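Local coordinates for protein deoxyribodipyrimidine photo-lyase (Oryza sativa Japonica Group, PDB 3UMV) that uses light and a bound FAD to split cyclobutane pyrimidine dimers in UV-damaged DNA back into separate pyrimidines, at residues D223-I226 with A227-S231; F470-D473 with A474-Y478; A123-R127 with L128-T132. One frame throughout, in Å; residues are numbered along the deposited sequence.

Contact 1. Residues D223-I226 with A227-S231; sequences DALI and ARVCS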
loop_
_atom_site.group_PDB
_atom_site.type_symbol
_atom_site.label_atom_id
_atom_site.label_comp_id
_atom_site.label_asym_id
_atom_site.label_seq_id
_atom_site.Cartn_x
_atom_site.Cartn_y
_atom_site.Cartn_z
ATOM N N ASP A 223 -20.677 6.220 12.705
ATOM C CA ASP A 223 -20.349 7.539 13.239
ATOM C C ASP A 223 -19.693 7.456 14.634
ATOM O O ASP A 223 -18.682 8.120 14.887
ATOM C CB ASP A 223 -21.576 8.458 13.232
ATOM C CG ASP A 223 -21.977 8.885 11.818
ATOM O OD1 ASP A 223 -21.080 9.081 10.969
ATOM O OD2 ASP A 223 -23.185 9.023 11.547
ATOM N N ALA A 224 -20.230 6.611 15.510
ATOM C CA ALA A 224 -19.656 6.449 16.848
ATOM C C ALA A 224 -18.285 5.810 16.777
ATOM O O ALA A 224 -17.360 6.244 17.448
ATOM C CB ALA A 224 -20.546 5.625 17.715
ATOM N N LEU A 225 -18.173 4.753 15.981
ATOM C CA LEU A 225 -16.893 4.044 15.808
ATOM C C LEU A 225 -15.796 4.935 15.245
ATOM O O LEU A 225 -14.685 4.989 15.775
ATOM C CB LEU A 225 -17.083 2.815 14.925
ATOM C CG LEU A 225 -15.785 2.120 14.529
ATOM C CD1 LEU A 225 -15.132 1.497 15.757
ATOM C CD2 LEU A 225 -16.038 1.079 13.452
ATOM N N ILE A 226 -16.099 5.641 14.164
ATOM C CA ILE A 226 -15.110 6.542 13.575
ATOM C C ILE A 226 -14.648 7.606 14.573
ATOM O O ILE A 226 -13.455 7.852 14.716
ATOM C CB ILE A 226 -15.645 7.197 12.303
ATOM C CG1 ILE A 226 -15.776 6.133 11.213
ATOM C CG2 ILE A 226 -14.703 8.325 11.846
ATOM C CD1 ILE A 226 -16.604 6.540 10.043
ATOM N N ALA A 227 -15.589 8.223 15.283
ATOM C CA ALA A 227 -15.219 9.237 16.270
ATOM C C ALA A 227 -14.328 8.639 17.354
ATOM O O ALA A 227 -13.338 9.247 17.757
ATOM C CB ALA A 227 -16.450 9.884 16.880
ATOM N N ARG A 228 -14.666 7.443 17.815
ATOM C CA ARG A 228 -13.917 6.806 18.897
ATOM C C ARG A 228 -12.498 6.477 18.473
ATOM O O ARG A 228 -11.532 6.885 19.120
ATOM C CB ARG A 228 -14.599 5.521 19.375
ATOM C CG ARG A 228 -13.824 4.843 20.493
ATOM C CD ARG A 228 -14.472 3.562 20.971
ATOM N NE ARG A 228 -14.520 2.532 19.935
ATOM C CZ ARG A 228 -13.490 1.765 19.586
ATOM N NH1 ARG A 228 -13.634 0.848 18.632
ATOM N NH2 ARG A 228 -12.314 1.918 20.178
ATOM N N VAL A 229 -12.386 5.726 17.386
ATOM C CA VAL A 229 -11.090 5.277 16.891
ATOM C C VAL A 229 -10.170 6.454 16.570
ATOM O O VAL A 229 -9.007 6.466 16.976
ATOM C CB VAL A 229 -11.243 4.337 15.673
ATOM C CG1 VAL A 229 -9.912 4.135 14.973
ATOM C CG2 VAL A 229 -11.810 3.002 16.113
ATOM N N CYS A 230 -10.681 7.448 15.852
ATOM C CA CYS A 230 -9.837 8.565 15.449
ATOM C C CYS A 230 -9.401 9.409 16.653
ATOM O O CYS A 230 -8.288 9.930 16.667
ATOM C CB CYS A 230 -10.528 9.445 14.408
ATOM S SG CYS A 230 -10.828 8.644 12.817
ATOM N N SER A 231 -10.265 9.550 17.657
ATOM C CA SER A 231 -9.891 10.318 18.843
ATOM C C SER A 231 -8.878 9.577 19.721
ATOM O O SER A 231 -8.229 10.182 20.578
ATOM C CB SER A 231 -11.120 10.751 19.660
ATOM O OG SER A 231 -11.674 9.669 20.389
#

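Contact 2. Residues F470-D473 with A474-Y478; sequences FDVD and AYISY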
loop_
_atom_site.group_PDB
_atom_site.type_symbol
_atom_site.label_atom_id
_atom_site.label_comp_id
_atom_site.label_asym_id
_atom_site.label_seq_id
_atom_site.Cartn_x
_atom_site.Cartn_y
_atom_site.Cartn_z
ATOM N N PHE A 470 12.796 21.826 -13.097
ATOM C CA PHE A 470 11.478 22.445 -12.969
ATOM C C PHE A 470 11.518 23.739 -12.168
ATOM O O PHE A 470 12.530 24.056 -11.538
ATOM C CB PHE A 470 10.469 21.474 -12.343
ATOM C CG PHE A 470 10.807 21.063 -10.922
ATOM C CD1 PHE A 470 10.268 21.746 -9.846
ATOM C CD2 PHE A 470 11.650 19.993 -10.674
ATOM C CE1 PHE A 470 10.580 21.367 -8.532
ATOM C CE2 PHE A 470 11.956 19.607 -9.370
ATOM C CZ PHE A 470 11.420 20.297 -8.303
ATOM N N ASP A 471 10.402 24.462 -12.183
ATOM C CA ASP A 471 10.285 25.753 -11.503
ATOM C C ASP A 471 10.133 25.550 -9.994
ATOM O O ASP A 471 9.013 25.475 -9.483
ATOM C CB ASP A 471 9.073 26.513 -12.070
ATOM C CG ASP A 471 8.985 27.961 -11.596
ATOM O OD1 ASP A 471 9.659 28.347 -10.620
ATOM O OD2 ASP A 471 8.209 28.722 -12.208
ATOM N N VAL A 472 11.268 25.456 -9.297
ATOM C CA VAL A 472 11.318 25.261 -7.844
ATOM C C VAL A 472 10.516 26.306 -7.060
ATOM O O VAL A 472 9.844 25.973 -6.086
ATOM C CB VAL A 472 12.779 25.273 -7.334
ATOM C CG1 VAL A 472 12.813 25.273 -5.810
ATOM C CG2 VAL A 472 13.541 24.077 -7.879
ATOM N N ASP A 473 10.577 27.567 -7.487
ATOM C CA ASP A 473 9.870 28.623 -6.773
ATOM C C ASP A 473 8.356 28.469 -6.884
ATOM O O ASP A 473 7.620 28.785 -5.942
ATOM C CB ASP A 473 10.311 30.005 -7.270
ATOM C CG ASP A 473 11.769 30.294 -6.955
ATOM O OD1 ASP A 473 12.335 29.619 -6.063
ATOM O OD2 ASP A 473 12.345 31.199 -7.593
ATOM N N ALA A 474 7.896 27.972 -8.032
ATOM C CA ALA A 474 6.479 27.714 -8.227
ATOM C C ALA A 474 5.994 26.604 -7.288
ATOM O O ALA A 474 4.923 26.711 -6.695
ATOM C CB ALA A 474 6.186 27.376 -9.697
ATOM N N TYR A 475 6.792 25.553 -7.127
ATOM C CA TYR A 475 6.431 24.480 -6.209
ATOM C C TYR A 475 6.372 25.001 -4.789
ATOM O O TYR A 475 5.448 24.710 -4.041
ATOM C CB TYR A 475 7.429 23.328 -6.296
ATOM C CG TYR A 475 7.165 22.207 -5.318
ATOM C CD1 TYR A 475 8.014 21.989 -4.239
ATOM C CD2 TYR A 475 6.081 21.351 -5.479
ATOM C CE1 TYR A 475 7.797 20.962 -3.354
ATOM C CE2 TYR A 475 5.852 20.316 -4.592
ATOM C CZ TYR A 475 6.715 20.131 -3.526
ATOM O OH TYR A 475 6.533 19.116 -2.633
ATOM N N ILE A 476 7.375 25.784 -4.421
ATOM C CA ILE A 476 7.413 26.368 -3.094
ATOM C C ILE A 476 6.184 27.234 -2.811
ATOM O O ILE A 476 5.560 27.081 -1.759
ATOM C CB ILE A 476 8.710 27.145 -2.872
ATOM C CG1 ILE A 476 9.880 26.160 -2.794
ATOM C CG2 ILE A 476 8.627 27.966 -1.594
ATOM C CD1 ILE A 476 11.228 26.820 -2.930
ATOM N N SER A 477 5.825 28.102 -3.764
ATOM C CA SER A 477 4.631 28.948 -3.669
ATOM C C SER A 477 3.348 28.144 -3.527
ATOM O O SER A 477 2.481 28.481 -2.718
ATOM C CB SER A 477 4.506 29.847 -4.906
ATOM O OG SER A 477 5.577 30.762 -4.975
ATOM N N TYR A 478 3.228 27.104 -4.352
ATOM C CA TYR A 478 2.098 26.181 -4.328
ATOM C C TYR A 478 1.929 25.496 -2.970
ATOM O O TYR A 478 0.820 25.392 -2.454
ATOM C CB TYR A 478 2.269 25.146 -5.439
ATOM C CG TYR A 478 1.497 23.866 -5.244
ATOM C CD1 TYR A 478 2.114 22.736 -4.723
ATOM C CD2 TYR A 478 0.159 23.788 -5.584
ATOM C CE1 TYR A 478 1.409 21.558 -4.547
ATOM C CE2 TYR A 478 -0.554 22.629 -5.413
ATOM C CZ TYR A 478 0.067 21.518 -4.895
ATOM O OH TYR A 478 -0.663 20.365 -4.734
HETATM O O HOH W 1 8.348 30.687 -4.181
#

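Contact 3. Residues A123-R127 with L128-T132; sequences ALVQR and LGAST. Unlike the reference sequence in segment 123-127: Gln126 (reference Arg).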
loop_
_atom_site.group_PDB
_atom_site.type_symbol
_atom_site.label_atom_id
_atom_site.label_comp_id
_atom_site.label_asym_id
_atom_site.label_seq_id
_atom_site.Cartn_x
_atom_site.Cartn_y
_atom_site.Cartn_z
ATOM N N ALA A 123 -12.000 -16.914 16.453
ATOM C CA ALA A 123 -13.177 -17.064 17.291
ATOM C C ALA A 123 -14.427 -17.205 16.426
ATOM O O ALA A 123 -15.252 -18.088 16.661
ATOM C CB ALA A 123 -13.312 -15.887 18.244
ATOM N N LEU A 124 -14.563 -16.332 15.427
ATOM C CA LEU A 124 -15.718 -16.380 14.536
ATOM C C LEU A 124 -15.749 -17.681 13.739
ATOM O O LEU A 124 -16.784 -18.340 13.642
ATOM C CB LEU A 124 -15.736 -15.183 13.585
ATOM C CG LEU A 124 -16.825 -15.266 12.514
ATOM C CD1 LEU A 124 -18.178 -14.953 13.118
ATOM C CD2 LEU A 124 -16.539 -14.309 11.367
ATOM N N VAL A 125 -14.604 -18.051 13.178
ATOM C CA VAL A 125 -14.505 -19.255 12.369
ATOM C C VAL A 125 -15.025 -20.472 13.140
ATOM O O VAL A 125 -15.702 -21.341 12.572
ATOM C CB VAL A 125 -13.047 -19.482 11.880
ATOM C CG1 VAL A 125 -12.848 -20.915 11.409
ATOM C CG2 VAL A 125 -12.691 -18.489 10.777
ATOM N N GLN A 126 -14.738 -20.519 14.440
ATOM C CA GLN A 126 -15.177 -21.643 15.272
ATOM C C GLN A 126 -16.661 -21.599 15.636
ATOM O O GLN A 126 -17.316 -22.639 15.654
ATOM C CB GLN A 126 -14.304 -21.770 16.525
ATOM C CG GLN A 126 -12.905 -22.260 16.208
ATOM C CD GLN A 126 -11.991 -22.265 17.412
ATOM O OE1 GLN A 126 -11.155 -21.374 17.569
ATOM N NE2 GLN A 126 -12.127 -23.279 18.259
ATOM N N ARG A 127 -17.193 -20.408 15.912
ATOM C CA ARG A 127 -18.621 -20.265 16.213
ATOM C C ARG A 127 -19.464 -20.710 15.014
ATOM O O ARG A 127 -20.502 -21.354 15.173
ATOM C CB ARG A 127 -18.981 -18.818 16.567
ATOM C CG ARG A 127 -18.494 -18.344 17.924
ATOM C CD ARG A 127 -19.256 -17.091 18.376
ATOM N NE ARG A 127 -19.119 -15.975 17.440
ATOM C CZ ARG A 127 -18.095 -15.130 17.441
ATOM N NH1 ARG A 127 -18.041 -14.132 16.562
ATOM N NH2 ARG A 127 -17.116 -15.288 18.319
ATOM N N LEU A 128 -19.007 -20.357 13.815
ATOM C CA LEU A 128 -19.747 -20.627 12.589
ATOM C C LEU A 128 -19.571 -22.060 12.122
ATOM O O LEU A 128 -20.279 -22.518 11.227
ATOM C CB LEU A 128 -19.255 -19.705 11.469
ATOM C CG LEU A 128 -19.462 -18.208 11.567
ATOM C CD1 LEU A 128 -18.829 -17.516 10.342
ATOM C CD2 LEU A 128 -20.935 -17.876 11.693
ATOM N N GLY A 129 -18.603 -22.758 12.706
ATOM C CA GLY A 129 -18.214 -24.056 12.196
ATOM C C GLY A 129 -17.745 -23.961 10.754
ATOM O O GLY A 129 -18.159 -24.758 9.914
ATOM N N ALA A 130 -16.878 -22.988 10.479
ATOM C CA ALA A 130 -16.391 -22.735 9.123
ATOM C C ALA A 130 -15.543 -23.893 8.603
ATOM O O ALA A 130 -14.828 -24.549 9.362
ATOM C CB ALA A 130 -15.600 -21.413 9.060
ATOM N N SER A 131 -15.643 -24.144 7.306
ATOM C CA SER A 131 -14.842 -25.175 6.662
ATOM C C SER A 131 -13.510 -24.588 6.222
ATOM O O SER A 131 -12.468 -25.227 6.341
ATOM C CB SER A 131 -15.578 -25.722 5.446
ATOM O OG SER A 131 -15.830 -24.683 4.518
ATOM N N THR A 132 -13.551 -23.364 5.707
ATOM C CA THR A 132 -12.346 -22.726 5.195
ATOM C C THR A 132 -12.239 -21.254 5.580
ATOM O O THR A 132 -13.219 -20.520 5.525
ATOM C CB THR A 132 -12.261 -22.848 3.659
ATOM O OG1 THR A 132 -12.449 -24.219 3.279
ATOM C CG2 THR A 132 -10.899 -22.369 3.147
#

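Contact 1. Residues D223-I226 with A227-S231
Leu225 meets both Arg228 and Val229 through a single methyl, CD1. Leu225 CD1 lies 3.3 Å from Arg228 NH1, approaching the guanidinium obliquely. The same CD1 is 3.7 Å from Val229 CG2. The side chains of Leu225 and Val229 run side by side and point the same way, as suits residues one helical turn apart. Val229 CG2 also lies over one face of the Arg228 guanidinium, toward its rim. The arginine chain starts extended and then bends at chi3 (64°), which sets the guanidinium close to both aliphatic neighbours.

A second pair sits on another side of the helix. Ile226 CG2 touches Cys230 SG at 4.0 Å. The sulfur stands beside the backbone N of its own residue, chi1 -66°, and this also brings Cys230 SG within 3.3 Å of Ile226 O.

The backbone fixes these spacings. Four i to i+4 hydrogen bonds join the segments, and the bond from Val229 N to Leu225 O is short and nearly straight (2.9 Å, 174°). The bonds from Ala227 N to Asp223 O and from Cys230 N to Ile226 O are slightly longer.

Farther out, Ile226, Val229 and Cys230 pack on helix 87-106, where they touch Leu94, Arg95, Leu90 and Arg87. Asp223 forms a salt bridge with Arg98 of that helix. Arg228 NH2 pairs with Glu232, and a bound urea touches Ala224 and Leu225.

The helix is thus amphipathic. Its buried side is aliphatic and sulfur-bearing, while Asp223 and Arg228 on exposed positions each have an opposite charge as partner beyond the two segments. Pairing with Arg98 and Glu232 probably helps to hold the orientation of the two charged groups, and Arg98 also ties helix 222-231 to helix 87-106.

Contact 2. Residues F470-D473 with A474-Y478
Asp471 caps the helix that starts at Val472, and its carboxylate reaches Ala474. Ala474 N donates to Asp471 OD1 at 3.2 Å, meeting the oxygen from above the carboxylate plane. With CG anti to the backbone N (chi1 -171°), the carboxylate comes up against Ala474. This lays Asp471 CG against Ala474 CB at 3.4 Å. The N-cap bond occupies an amide N-H of the first turn, and the negative charge probably interacts favourably with the helix dipole.

The backbone bonds follow. Asp471 O accepts from Tyr475 N, and weakly from Ala474 N. Val472 O then accepts from Ile476 N, and Asp473 O from Ser477 N at 2.9 Å. A water donates to Asp473 O at 2.7 Å and is also hydrogen-bonded to Ser477 OG at 2.9 Å.

Apolar contacts are few. Val472 CG1 meets Ile476 CD1 at 3.6 Å, the two side chains crossing at a slant. Tyr475 CB lies at the edge of the Phe470 ring, 4.3 Å from Phe470 CE1.

Phe470 and Tyr475 are buried against Met395 of helix 393-405 and Pro275. Tyr475 also packs on Leu377 and Ala380 of helix 376-388, and its OH is hydrogen-bonded to Glu384 of the same helix. Val472 leans on Tyr463 and Cys466, joining the start of helix 472-489 to helix 463-469.

Contact 3. Residues A123-R127 with L128-T132
A Schellman motif ends helix 120-127, with Gly129 as its C-prime residue. Ala130 N reaches back to Val125 O in a straight bond of 2.9 Å (173°). Gly129 N makes a weaker bond to Gln126 O at 3.2 Å. The positive phi of Gly129 (59°), which favours glycine, turns the chain out of the helix. One bond of ordinary helical spacing precedes the turn, from Leu128 N to Leu124 O.

Apolar contacts accompany the turn. Val125 CG1 meets Ala130 CB at 3.7 Å, alongside the hydrogen bond from Ala130 N to Val125 O. Leu124 CG touches Leu128 CD1, also at 3.7 Å, and Leu124 CD1 lies 3.8 Å from Leu128 CG. An alanine in place of Leu124 would remove both branches and is likely to leave a gap beside Leu128 and against Phe112 and Phe114 of strand 111-114. The end of Arg127 leads away from segment 128-132 and forms a salt bridge with Glu215.

Leu128 and Ala130 both pack on Val41 of strand 40-44. Past the cap the chain enters strand 132-135, parallel to 40-44. This helix-to-strand link belongs to the Rossmann-like alpha/beta domain of photolyases.

How the contacts relate
All three contacts are local, but they represent different parts of three helices. Contact 2 is a helix start and contact 3 a helix end, while contact 1 runs along a helix. Each is partly buried: buried apolar residues sit beside exposed charged ones. Contact 3 joins a helix to the sheet of the alpha/beta domain. Contact 1 packs on helix 87-106, and contact 2 lies among the helices near the FAD, about 11 Å from it at the side chain of Tyr475. Contacts 2 and 3 are on opposite sides of the chain's centre, their own centres about 56 Å apart. Their chemistry differs too: a carboxylate caps the helix in contact 2, whereas a glycine turn ends it in contact 3.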